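2-C-methyl-D-erythritol 2,4-cyclodiphosphate synthase (Francisella tularensis subsp. tularensis, PDB 3RE3) probably catalyses cyclisation of 4-diphosphocytidyl-2-C-methyl-D-erythritol 2-phosphate to 2-C-methyl-D-erythritol 2,4-cyclodiphosphate with release of CMP, in the non-mevalonate isoprenoid pathway. Local coordinates at residues H48-A53 and T154-L159; F82-K87 and A123-I128; S98-T103 and S131-K136; I105-K110 and G147-I152. All coordinates share one frame; numbering follows the deposited sequence. Where two conformers were deposited one is given.

Contact 1 (H48-A53 and T154-L159); sequences HALCDA and THVVCL. With POP (pyrophosphate 2-), chain E.
Val-156 fits under helix 48-53 and carries most of the tight part of this contact. With CG1 anti to the backbone N (chi1 -179°), its two methyls are shared out between different helix residues. Val-156 CG2 meets Ala-49 CB at 3.7 Å. Val-156 CG1 lies 3.8 Å from Leu-50 CD1 and 4.0 Å from Ala-53 CB. Both alanines point toward the strand, and their small size probably helps the helix axis come within 7.4 Å of the strand axis, inclined to it by 33°. At the far end, Cys-158 SG packs against Ala-53 CB at 3.7 Å. No hydrogen bond crosses the interface; it is held by apolar contact.

The opposite end is looser. Thr-154 reaches the helix through OG1, which approaches Ala-49 CB. Beyond it, His-48 is partly exposed and takes no part in the packing. A pyrophosphate lies over one face of its ring, with O1 3.2 Å from His-48 CE1. Asp-52 OD2 sits at the ring edge, in the ring plane. The pyrophosphate is consistent with a site for the diphosphate of the substrate.

Strand 151-161 runs between strands 6-16 and 96-105, and helix 45-57 covers one face of this sheet. On its other face, His-155 meets the His-155 rings of both neighbouring subunits. Helix 79-92 packs against helix 45-57, where Leu-83 touches Leu-50 and Cys-51.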
loop_
_atom_site.group_PDB
_atom_site.type_symbol
_atom_site.label_atom_id
_atom_site.label_comp_id
_atom_site.label_asym_id
_atom_site.label_seq_id
_atom_site.Cartn_x
_atom_site.Cartn_y
_atom_site.Cartn_z
ATOM N N HIS A 48 5.893 2.233 13.926
ATOM C CA HIS A 48 4.872 3.245 13.728
ATOM C C HIS A 48 3.800 2.771 12.736
ATOM O O HIS A 48 2.615 2.748 13.066
ATOM C CB HIS A 48 5.507 4.557 13.259
ATOM C CG HIS A 48 4.570 5.723 13.277
ATOM N ND1 HIS A 48 4.880 6.915 13.890
ATOM C CD2 HIS A 48 3.336 5.883 12.741
ATOM C CE1 HIS A 48 3.873 7.760 13.742
ATOM N NE2 HIS A 48 2.926 7.157 13.051
ATOM N N ALA A 49 4.211 2.370 11.537
ATOM C CA ALA A 49 3.250 1.890 10.561
ATOM C C ALA A 49 2.500 0.667 11.132
ATOM O O ALA A 49 1.306 0.471 10.889
ATOM C CB ALA A 49 3.951 1.539 9.270
ATOM N N LEU A 50 3.210 -0.141 11.913
ATOM C CA LEU A 50 2.643 -1.349 12.504
ATOM C C LEU A 50 1.532 -1.028 13.499
ATOM O O LEU A 50 0.468 -1.614 13.435
ATOM C CB LEU A 50 3.735 -2.165 13.182
ATOM C CG LEU A 50 3.279 -3.395 13.943
ATOM C CD1 LEU A 50 2.574 -4.336 13.005
ATOM C CD2 LEU A 50 4.473 -4.084 14.568
ATOM N N CYS A 51 1.787 -0.100 14.418
ATOM C CA CYS A 51 0.761 0.374 15.341
ATOM C C CYS A 51 -0.437 0.931 14.592
ATOM O O CYS A 51 -1.577 0.627 14.921
ATOM C CB CYS A 51 1.322 1.447 16.262
ATOM S SG CYS A 51 2.547 0.840 17.430
ATOM N N ASP A 52 -0.167 1.756 13.590
ATOM C CA ASP A 52 -1.215 2.287 12.734
ATOM C C ASP A 52 -2.067 1.183 12.103
ATOM O O ASP A 52 -3.281 1.321 12.024
ATOM C CB ASP A 52 -0.610 3.167 11.631
ATOM C CG ASP A 52 -0.294 4.578 12.107
ATOM O OD1 ASP A 52 -0.794 4.970 13.190
ATOM O OD2 ASP A 52 0.436 5.302 11.387
ATOM N N ALA A 53 -1.441 0.101 11.649
ATOM C CA ALA A 53 -2.174 -0.973 10.986
ATOM C C ALA A 53 -3.126 -1.653 11.968
ATOM O O ALA A 53 -4.279 -1.963 11.649
ATOM C CB ALA A 53 -1.211 -1.991 10.385
ATOM N N THR A 154 7.648 2.692 5.232
ATOM C CA THR A 154 7.243 1.307 5.454
ATOM C C THR A 154 5.751 1.193 5.262
ATOM O O THR A 154 4.993 2.089 5.641
ATOM C CB THR A 154 7.619 0.757 6.848
ATOM O OG1 THR A 154 7.309 1.727 7.850
ATOM C CG2 THR A 154 9.084 0.460 6.918
ATOM N N HIS A 155 5.360 0.094 4.625
ATOM C CA HIS A 155 3.978 -0.349 4.548
ATOM C C HIS A 155 3.784 -1.573 5.443
ATOM O O HIS A 155 4.555 -2.531 5.392
ATOM C CB HIS A 155 3.630 -0.744 3.122
ATOM C CG HIS A 155 3.322 0.411 2.222
ATOM N ND1 HIS A 155 2.050 0.911 2.074
ATOM C CD2 HIS A 155 4.117 1.134 1.395
ATOM C CE1 HIS A 155 2.070 1.906 1.199
ATOM N NE2 HIS A 155 3.313 2.064 0.781
ATOM N N VAL A 156 2.747 -1.542 6.261
ATOM C CA VAL A 156 2.368 -2.718 7.026
ATOM C C VAL A 156 0.919 -3.063 6.730
ATOM O O VAL A 156 0.067 -2.177 6.626
ATOM C CB VAL A 156 2.526 -2.514 8.548
ATOM C CG1 VAL A 156 2.138 -3.790 9.296
ATOM C CG2 VAL A 156 3.944 -2.117 8.888
ATOM N N VAL A 157 0.657 -4.352 6.565
ATOM C CA VAL A 157 -0.698 -4.878 6.607
ATOM C C VAL A 157 -0.788 -5.925 7.717
ATOM O O VAL A 157 0.112 -6.754 7.893
ATOM C CB VAL A 157 -1.120 -5.508 5.269
ATOM C CG1 VAL A 157 -1.415 -4.436 4.246
ATOM C CG2 VAL A 157 -0.058 -6.494 4.775
ATOM N N CYS A 158 -1.867 -5.875 8.482
ATOM C CA CYS A 158 -2.123 -6.900 9.484
ATOM C C CYS A 158 -3.490 -7.492 9.248
ATOM O O CYS A 158 -4.369 -6.828 8.696
ATOM C CB CYS A 158 -2.053 -6.336 10.903
ATOM S SG CYS A 158 -3.192 -5.009 11.165
ATOM N N LEU A 159 -3.645 -8.757 9.634
ATOM C CA LEU A 159 -4.949 -9.425 9.652
ATOM C C LEU A 159 -5.265 -9.845 11.077
ATOM O O LEU A 159 -4.486 -10.557 11.697
ATOM C CB LEU A 159 -4.942 -10.651 8.756
ATOM C CG LEU A 159 -6.281 -11.275 8.395
ATOM C CD1 LEU A 159 -7.272 -10.242 7.882
ATOM C CD2 LEU A 159 -6.070 -12.354 7.351
HETATM P P1 POP E . 6.109 10.043 10.758
HETATM O O1 POP E . 4.775 9.543 11.265
HETATM O O2 POP E . 5.972 10.415 9.299
HETATM O O3 POP E . 6.515 11.261 11.552
HETATM O O POP E . 7.225 8.885 10.934
HETATM P P2 POP E . 8.280 8.810 12.161
HETATM O O4 POP E . 8.831 7.405 12.214
HETATM O O5 POP E . 9.411 9.794 11.958
HETATM O O6 POP E . 7.585 9.095 13.473
#

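Contact 2 (F82-K87 and A123-I128)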
loop_
_atom_site.group_PDB
_atom_site.type_symbol
_atom_site.label_atom_id
_atom_site.label_comp_id
_atom_site.label_asym_id
_atom_site.label_seq_id
_atom_site.Cartn_x
_atom_site.Cartn_y
_atom_site.Cartn_z
ATOM N N PHE A 82 5.263 1.658 22.947
ATOM C CA PHE A 82 4.002 1.915 22.265
ATOM C C PHE A 82 3.421 0.625 21.720
ATOM O O PHE A 82 2.234 0.345 21.865
ATOM C CB PHE A 82 4.205 2.917 21.138
ATOM C CG PHE A 82 4.674 4.245 21.616
ATOM C CD1 PHE A 82 3.765 5.221 21.973
ATOM C CD2 PHE A 82 6.029 4.513 21.745
ATOM C CE1 PHE A 82 4.197 6.456 22.429
ATOM C CE2 PHE A 82 6.468 5.747 22.201
ATOM C CZ PHE A 82 5.550 6.716 22.544
ATOM N N LEU A 83 4.284 -0.163 21.102
ATOM C CA LEU A 83 3.892 -1.453 20.583
ATOM C C LEU A 83 3.297 -2.315 21.701
ATOM O O LEU A 83 2.346 -3.072 21.489
ATOM C CB LEU A 83 5.090 -2.141 19.952
ATOM C CG LEU A 83 4.675 -3.320 19.111
ATOM C CD1 LEU A 83 3.596 -2.873 18.144
ATOM C CD2 LEU A 83 5.877 -3.871 18.379
ATOM N N ALA A 84 3.846 -2.182 22.904
ATOM C CA ALA A 84 3.341 -2.949 24.023
ATOM C C ALA A 84 1.987 -2.409 24.485
ATOM O O ALA A 84 1.129 -3.165 24.934
ATOM C CB ALA A 84 4.346 -2.974 25.157
ATOM N N GLU A 85 1.773 -1.107 24.365
ATOM C CA GLU A 85 0.459 -0.583 24.703
ATOM C C GLU A 85 -0.568 -1.012 23.668
ATOM O O GLU A 85 -1.692 -1.349 24.010
ATOM C CB GLU A 85 0.485 0.934 24.866
ATOM C CG GLU A 85 0.498 1.381 26.320
ATOM C CD GLU A 85 1.531 0.640 27.158
ATOM O OE1 GLU A 85 1.205 0.272 28.308
ATOM O OE2 GLU A 85 2.666 0.427 26.675
ATOM N N ILE A 86 -0.177 -1.013 22.399
ATOM C CA ILE A 86 -1.054 -1.493 21.341
ATOM C C ILE A 86 -1.403 -2.977 21.542
ATOM O O ILE A 86 -2.514 -3.412 21.234
ATOM C CB ILE A 86 -0.458 -1.212 19.930
ATOM C CG1 ILE A 86 -0.858 0.186 19.472
ATOM C CG2 ILE A 86 -0.944 -2.215 18.904
ATOM C CD1 ILE A 86 -0.277 1.288 20.331
ATOM N N LYS A 87 -0.463 -3.750 22.080
ATOM C CA LYS A 87 -0.734 -5.150 22.405
ATOM C C LYS A 87 -1.855 -5.266 23.450
ATOM O O LYS A 87 -2.733 -6.115 23.336
ATOM C CB LYS A 87 0.551 -5.837 22.883
ATOM C CG LYS A 87 0.355 -7.127 23.676
ATOM C CD LYS A 87 -0.302 -8.199 22.846
ATOM C CE LYS A 87 -0.372 -9.500 23.606
ATOM N NZ LYS A 87 -1.148 -10.516 22.848
ATOM N N ALA A 123 7.872 -10.062 17.314
ATOM C CA ALA A 123 7.096 -11.255 17.612
ATOM C C ALA A 123 7.037 -11.458 19.123
ATOM O O ALA A 123 6.028 -11.913 19.662
ATOM C CB ALA A 123 7.703 -12.485 16.946
ATOM N N ASN A 124 8.139 -11.141 19.791
ATOM C CA ASN A 124 8.224 -11.312 21.225
ATOM C C ASN A 124 7.270 -10.376 21.935
ATOM O O ASN A 124 6.459 -10.803 22.743
ATOM C CB ASN A 124 9.653 -11.093 21.716
ATOM C CG ASN A 124 9.823 -11.443 23.180
ATOM O OD1 ASN A 124 9.890 -12.609 23.542
ATOM N ND2 ASN A 124 9.888 -10.432 24.027
ATOM N N ILE A 125 7.368 -9.092 21.625
ATOM C CA ILE A 125 6.533 -8.093 22.292
ATOM C C ILE A 125 5.061 -8.400 22.045
ATOM O O ILE A 125 4.218 -8.238 22.924
ATOM C CB ILE A 125 6.806 -6.667 21.799
ATOM C CG1 ILE A 125 8.212 -6.230 22.193
ATOM C CG2 ILE A 125 5.769 -5.705 22.370
ATOM C CD1 ILE A 125 8.909 -5.440 21.115
ATOM N N LEU A 126 4.766 -8.840 20.828
ATOM C CA LEU A 126 3.403 -9.071 20.398
ATOM C C LEU A 126 2.935 -10.463 20.790
ATOM O O LEU A 126 1.747 -10.786 20.692
ATOM C CB LEU A 126 3.300 -8.893 18.890
ATOM C CG LEU A 126 3.431 -7.461 18.375
ATOM C CD1 LEU A 126 3.410 -7.438 16.854
ATOM C CD2 LEU A 126 2.308 -6.606 18.953
ATOM N N GLU A 127 3.883 -11.284 21.224
ATOM C CA GLU A 127 3.587 -12.639 21.657
ATOM C C GLU A 127 2.880 -13.419 20.563
ATOM O O GLU A 127 1.806 -13.969 20.777
ATOM C CB GLU A 127 2.748 -12.597 22.923
ATOM C CG GLU A 127 3.431 -11.852 24.039
ATOM C CD GLU A 127 2.491 -11.517 25.160
ATOM O OE1 GLU A 127 1.810 -12.445 25.663
ATOM O OE2 GLU A 127 2.428 -10.320 25.523
ATOM N N ILE A 128 3.481 -13.423 19.379
ATOM C CA ILE A 128 3.062 -14.292 18.293
ATOM C C ILE A 128 4.295 -15.035 17.804
ATOM O O ILE A 128 5.409 -14.788 18.262
ATOM C CB ILE A 128 2.533 -13.497 17.105
ATOM C CG1 ILE A 128 3.667 -12.637 16.525
ATOM C CG2 ILE A 128 1.348 -12.653 17.503
ATOM C CD1 ILE A 128 3.277 -11.214 16.212
HETATM O O HOH W 1 -0.895 -10.369 20.235
#
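The carboxylate of Glu-127 lies beside the aliphatic chain of Lys-87, with OE2 3.5 Å from Lys-87 CE. The two side chains cross at about a right angle. Lys-87 NZ stays 4.5 Å from Glu-127 OE2, too far for a salt bridge, though the opposite charges probably still attract. A second flat group, the ring of Phe-82, is turned off this interface and meets the ring of Phe-67 edge-to-face.

Water does the polar bridging. It accepts from Lys-87 NZ at 2.6 Å and donates to Leu-126 O at 2.7 Å. Lys-87 reaches this spot because its chain starts anti to the backbone N (chi1 161°), bends at chi2 and then runs straight. NZ also has a long, weak ion pair with Asp-91.

Glu-127 follows helix 115-126 and closes it in a Schellman motif: its phi is positive (56°), and Ile-128 N and Glu-127 N bond back to Ala-123 O and Asn-124 O.

Deeper in, the contact is apolar. Leu-83 and Leu-126 cross at about a right angle, CD1 of Leu-83 lying 4.0 Å from CD2 of Leu-126. Ile-125 turns CG2 toward helix 79-92, 4.2 Å from Ala-84 CB and equally near Leu-83 CG. Leu-126 continues inward to Ile-100 of strand 96-105, and Leu-83 to Ile-47 of helix 45-57.

Contact 3 (S98-T103 and S131-K136). With NA (sodium ion), chain F.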
loop_
_atom_site.group_PDB
_atom_site.type_symbol
_atom_site.label_atom_id
_atom_site.label_comp_id
_atom_site.label_asym_id
_atom_site.label_seq_id
_atom_site.Cartn_x
_atom_site.Cartn_y
_atom_site.Cartn_z
ATOM N N SER A 98 -3.700 -12.691 13.404
ATOM C CA SER A 98 -3.490 -13.803 12.511
ATOM C C SER A 98 -2.071 -13.698 11.956
ATOM O O SER A 98 -1.228 -14.549 12.222
ATOM C CB SER A 98 -4.506 -13.757 11.387
ATOM O OG SER A 98 -4.289 -14.821 10.491
ATOM N N ASN A 99 -1.805 -12.643 11.186
ATOM C CA ASN A 99 -0.453 -12.400 10.677
ATOM C C ASN A 99 -0.178 -10.953 10.291
ATOM O O ASN A 99 -1.093 -10.162 10.089
ATOM C CB ASN A 99 -0.111 -13.345 9.519
ATOM C CG ASN A 99 -0.606 -12.839 8.175
ATOM O OD1 ASN A 99 0.191 -12.532 7.298
ATOM N ND2 ASN A 99 -1.919 -12.776 7.998
ATOM N N ILE A 100 1.099 -10.612 10.197
ATOM C CA ILE A 100 1.507 -9.269 9.820
ATOM C C ILE A 100 2.512 -9.306 8.686
ATOM O O ILE A 100 3.468 -10.082 8.736
ATOM C CB ILE A 100 2.155 -8.550 11.000
ATOM C CG1 ILE A 100 1.117 -8.320 12.092
ATOM C CG2 ILE A 100 2.770 -7.239 10.533
ATOM C CD1 ILE A 100 1.712 -7.899 13.397
ATOM N N ASP A 101 2.296 -8.469 7.673
ATOM C CA ASP A 101 3.270 -8.312 6.589
ATOM C C ASP A 101 3.839 -6.892 6.484
ATOM O O ASP A 101 3.095 -5.918 6.447
ATOM C CB ASP A 101 2.663 -8.736 5.253
ATOM C CG ASP A 101 3.727 -9.112 4.234
ATOM O OD1 ASP A 101 4.912 -9.188 4.618
ATOM O OD2 ASP A 101 3.386 -9.354 3.057
ATOM N N CYS A 102 5.158 -6.775 6.431
ATOM C CA CYS A 102 5.793 -5.454 6.403
ATOM C C CYS A 102 6.689 -5.319 5.196
ATOM O O CYS A 102 7.446 -6.240 4.860
ATOM C CB CYS A 102 6.637 -5.208 7.650
ATOM S SG CYS A 102 5.784 -5.420 9.207
ATOM N N THR A 103 6.584 -4.168 4.540
ATOM C CA THR A 103 7.511 -3.804 3.480
ATOM C C THR A 103 8.236 -2.500 3.831
ATOM O O THR A 103 7.646 -1.426 3.883
ATOM C CB THR A 103 6.794 -3.677 2.130
ATOM O OG1 THR A 103 6.026 -4.859 1.890
ATOM C CG2 THR A 103 7.798 -3.479 0.994
ATOM N N SER A 131 6.831 -16.579 12.564
ATOM C CA SER A 131 6.285 -16.902 11.258
ATOM C C SER A 131 4.984 -16.158 11.003
ATOM O O SER A 131 4.457 -16.146 9.891
ATOM C CB SER A 131 6.069 -18.407 11.131
ATOM O OG SER A 131 5.273 -18.903 12.195
ATOM N N GLN A 132 4.467 -15.533 12.046
ATOM C CA GLN A 132 3.278 -14.726 11.903
ATOM C C GLN A 132 3.561 -13.273 11.560
ATOM O O GLN A 132 2.620 -12.517 11.338
ATOM C CB GLN A 132 2.497 -14.739 13.192
ATOM C CG GLN A 132 1.726 -16.001 13.453
ATOM C CD GLN A 132 1.050 -15.922 14.791
ATOM O OE1 GLN A 132 1.656 -16.218 15.817
ATOM N NE2 GLN A 132 -0.193 -15.468 14.798
ATOM N N ILE A 133 4.835 -12.868 11.563
ATOM C CA ILE A 133 5.200 -11.506 11.133
ATOM C C ILE A 133 6.332 -11.437 10.108
ATOM O O ILE A 133 7.483 -11.728 10.403
ATOM C CB ILE A 133 5.523 -10.550 12.302
ATOM C CG1 ILE A 133 6.159 -9.279 11.742
ATOM C CG2 ILE A 133 6.463 -11.198 13.314
ATOM C CD1 ILE A 133 6.124 -8.101 12.706
ATOM N N ASN A 134 5.990 -11.014 8.906
ATOM C CA ASN A 134 6.931 -10.995 7.808
ATOM C C ASN A 134 7.417 -9.579 7.582
ATOM O O ASN A 134 6.624 -8.634 7.593
ATOM C CB ASN A 134 6.247 -11.506 6.547
ATOM C CG ASN A 134 7.220 -11.937 5.506
ATOM O OD1 ASN A 134 7.704 -13.066 5.532
ATOM N ND2 ASN A 134 7.532 -11.037 4.575
ATOM N N ILE A 135 8.723 -9.441 7.376
ATOM C CA ILE A 135 9.352 -8.152 7.108
ATOM C C ILE A 135 10.227 -8.305 5.886
ATOM O O ILE A 135 11.199 -9.071 5.901
ATOM C CB ILE A 135 10.284 -7.731 8.261
ATOM C CG1 ILE A 135 9.519 -7.563 9.580
ATOM C CG2 ILE A 135 10.993 -6.471 7.912
ATOM C CD1 ILE A 135 10.437 -7.356 10.773
ATOM N N LYS A 136 9.893 -7.581 4.824
ATOM C CA LYS A 136 10.746 -7.563 3.634
ATOM C C LYS A 136 11.202 -6.137 3.299
ATOM O O LYS A 136 10.562 -5.168 3.689
ATOM C CB LYS A 136 10.038 -8.204 2.440
ATOM C CG LYS A 136 8.645 -7.675 2.207
ATOM C CD LYS A 136 7.965 -8.412 1.087
ATOM C CE LYS A 136 6.627 -8.905 1.543
ATOM N NZ LYS A 136 5.947 -7.849 2.348
HETATM NA NA NA F . 3.146 -12.945 7.527
#
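Lys-136 and Asp-101 form a salt bridge across two parallel strands, Lys-136 NZ lying 2.8 Å from Asp-101 OD1, its hydrogen bond weak. Lys-136 bends at chi3 and chi4 to reach it, and its NZ also donates to Thr-103 OG1 at 3.0 Å. Asn-134 lies beside Asp-101, pointing the same way, and its ND2 donates to Asp-101 OD1 at 3.2 Å, the flat groups 73° apart. OD1 thus faces both ammonium and amide.

Next comes the second subunit, whose His-10 N donates to Asp-101 OD2 and whose His-10 O accepts from Lys-136 NZ. Its Gly-61 N bonds Asn-134 OD1. A sodium ion joins Asn-99 OD1, at 3.0 Å, to Gly-56 O of that subunit.

Backbone bonds set this register, among them Asn-134 N to Ile-100 O at 2.7 Å. Gln-132 NE2 extends the ladder to Ser-98 O in a nearly straight bond (168°), from above the carbonyl plane; Gln-129 N bonds Gln-132 OE1 and helps fix the amide.

Ile-100, Ile-133 and Ile-135 pack on helix 115-126; Cys-102, on the same face, touches Val-156. The helix joins both strands in a beta-alpha-beta unit. Strand 151-161 pairs with the far edge of 96-105, where Ser-98 and Asn-99 form a classic bulge against Leu-159.

Contact 4 (I105-K110 and G147-I152); sequences IAQAPK and GREEGI
Gln-107 and Glu-149 cross at about a right angle, and they meet through their methylene groups. Gln-107 CB lies 3.8 Å from Glu-149 CG, while the amide and carboxylate planes are 32° apart. Glu-149 extends onward, bringing OE1 alongside Ala-108 CB at 4.1 Å. Gln-107 leaves its backbone with CG anti to N (chi1 -161°) and then bends at chi2. This lays Gln-107 CG 3.7 Å from Gly-147 O and directs the amide away from the carboxylate. Its OE1 accepts from Arg-142 N.

Ile-152 meets Ala-106 through one branch, CG2. Ile-152 CG2 faces Ala-106 CB and also comes within 3.8 Å of Ala-108 O. No direct hydrogen bond joins the two segments. Instead a water accepts from Gln-107 N at 3.1 Å and donates to Gly-151 O at 2.7 Å. Facing away from the interface, Arg-148 NE makes a salt bridge with Glu-150 OE2 at 2.9 Å.

Here the antiparallel strands 96-105 and 151-161 give way to loops. One loop follows Ile-105 and has a cis peptide before Pro-109. The other leaves helix 144-147 through a Schellman motif, in which Glu-149 takes a positive phi before the chain enters strand 151-161.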
loop_
_atom_site.group_PDB
_atom_site.type_symbol
_atom_site.label_atom_id
_atom_site.label_comp_id
_atom_site.label_asym_id
_atom_site.label_seq_id
_atom_site.Cartn_x
_atom_site.Cartn_y
_atom_site.Cartn_z
ATOM N N ILE A 105 10.665 0.303 2.640
ATOM C CA ILE A 105 11.142 0.908 1.402
ATOM C C ILE A 105 12.300 1.866 1.658
ATOM O O ILE A 105 12.112 2.930 2.241
ATOM C CB ILE A 105 9.996 1.658 0.711
ATOM C CG1 ILE A 105 8.759 0.754 0.672
ATOM C CG2 ILE A 105 10.432 2.143 -0.675
ATOM C CD1 ILE A 105 7.591 1.334 -0.047
ATOM N N ALA A 106 13.499 1.471 1.242
ATOM C CA ALA A 106 14.700 2.270 1.503
ATOM C C ALA A 106 15.768 2.083 0.442
ATOM O O ALA A 106 15.972 0.972 -0.030
ATOM C CB ALA A 106 15.262 1.910 2.840
ATOM N N GLN A 107 16.473 3.154 0.078
ATOM C CA GLN A 107 17.634 2.992 -0.791
ATOM C C GLN A 107 18.805 2.566 0.081
ATOM O O GLN A 107 19.742 1.906 -0.374
ATOM C CB GLN A 107 17.936 4.267 -1.575
ATOM C CG GLN A 107 18.808 4.036 -2.791
ATOM C CD GLN A 107 18.147 3.138 -3.815
ATOM O OE1 GLN A 107 16.925 3.131 -3.964
ATOM N NE2 GLN A 107 18.956 2.377 -4.532
ATOM N N ALA A 108 18.709 2.935 1.356
ATOM C CA ALA A 108 19.685 2.557 2.369
ATOM C C ALA A 108 19.216 3.111 3.722
ATOM O O ALA A 108 18.295 3.926 3.760
ATOM C CB ALA A 108 21.071 3.076 2.000
ATOM N N PRO A 109 19.806 2.639 4.840
ATOM C CA PRO A 109 20.882 1.639 4.962
ATOM C C PRO A 109 20.459 0.251 4.507
ATOM O O PRO A 109 19.284 0.030 4.200
ATOM C CB PRO A 109 21.154 1.603 6.470
ATOM C CG PRO A 109 19.869 2.060 7.091
ATOM C CD PRO A 109 19.332 3.100 6.156
ATOM N N LYS A 110 21.391 -0.695 4.512
ATOM C CA LYS A 110 21.033 -2.037 4.092
ATOM C C LYS A 110 20.342 -2.764 5.256
ATOM O O LYS A 110 20.919 -2.929 6.336
ATOM C CB LYS A 110 22.244 -2.805 3.567
ATOM C CG LYS A 110 21.842 -3.990 2.705
ATOM C CD LYS A 110 22.941 -5.041 2.607
ATOM C CE LYS A 110 22.466 -6.279 1.838
ATOM N NZ LYS A 110 22.168 -6.003 0.395
ATOM N N GLY A 147 14.804 7.055 -3.448
ATOM C CA GLY A 147 15.944 6.808 -4.318
ATOM C C GLY A 147 17.092 7.781 -4.105
ATOM O O GLY A 147 18.256 7.414 -4.223
ATOM N N ARG A 148 16.761 9.021 -3.768
ATOM C CA ARG A 148 17.765 10.047 -3.497
ATOM C C ARG A 148 18.224 9.970 -2.055
ATOM O O ARG A 148 18.955 10.833 -1.590
ATOM C CB ARG A 148 17.205 11.437 -3.772
ATOM C CG ARG A 148 16.775 11.656 -5.209
ATOM C CD ARG A 148 16.313 13.091 -5.473
ATOM N NE ARG A 148 15.131 13.495 -4.713
ATOM C CZ ARG A 148 13.894 13.430 -5.190
ATOM N NH1 ARG A 148 12.860 13.821 -4.456
ATOM N NH2 ARG A 148 13.693 12.969 -6.415
ATOM N N GLU A 149 17.714 8.981 -1.335
ATOM C CA GLU A 149 18.101 8.726 0.043
ATOM C C GLU A 149 17.725 9.852 0.984
ATOM O O GLU A 149 18.441 10.126 1.940
ATOM C CB GLU A 149 19.597 8.455 0.164
ATOM C CG GLU A 149 20.110 7.305 -0.667
ATOM C CD GLU A 149 21.437 6.745 -0.151
ATOM O OE1 GLU A 149 21.771 6.981 1.030
ATOM O OE2 GLU A 149 22.144 6.060 -0.926
ATOM N N GLU A 150 16.603 10.501 0.716
ATOM C CA GLU A 150 16.124 11.572 1.581
ATOM C C GLU A 150 15.368 11.028 2.790
ATOM O O GLU A 150 15.205 11.712 3.799
ATOM C CB GLU A 150 15.292 12.586 0.780
ATOM C CG GLU A 150 16.154 13.353 -0.239
ATOM C CD GLU A 150 15.356 14.099 -1.326
ATOM O OE1 GLU A 150 14.109 14.092 -1.293
ATOM O OE2 GLU A 150 15.997 14.707 -2.228
ATOM N N GLY A 151 14.924 9.782 2.697
ATOM C CA GLY A 151 14.148 9.180 3.764
ATOM C C GLY A 151 13.753 7.755 3.440
ATOM O O GLY A 151 14.160 7.216 2.407
ATOM N N ILE A 152 12.961 7.151 4.323
ATOM C CA ILE A 152 12.456 5.803 4.118
ATOM C C ILE A 152 10.986 5.688 4.483
ATOM O O ILE A 152 10.453 6.498 5.244
ATOM C CB ILE A 152 13.227 4.769 4.946
ATOM C CG1 ILE A 152 13.172 5.139 6.419
ATOM C CG2 ILE A 152 14.668 4.674 4.484
ATOM C CD1 ILE A 152 14.020 4.258 7.252
HETATM O O HOH W 2 16.279 5.977 1.283
#

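Contact 1 joins the earliest and latest of the eight segments, 48-53 and 154-159, so the other three contacts fall between them in sequence. Those three interleave: 82-87, 98-103 and 105-110 come first, then their partners 123-128, 131-136 and 147-152 in the same order. Contact 1 joins a helix to the mixed sheet and contact 3 joins two of its strands, their centres about 10 Å apart. Contact 2 lies in the helical layer, its centre about 13 Å from each of theirs. Contact 4 shares strand 151-161 with contact 1; its centre is about 27 Å from that of contact 2. Contacts 1, 3 and 4 all touch neighbouring subunits.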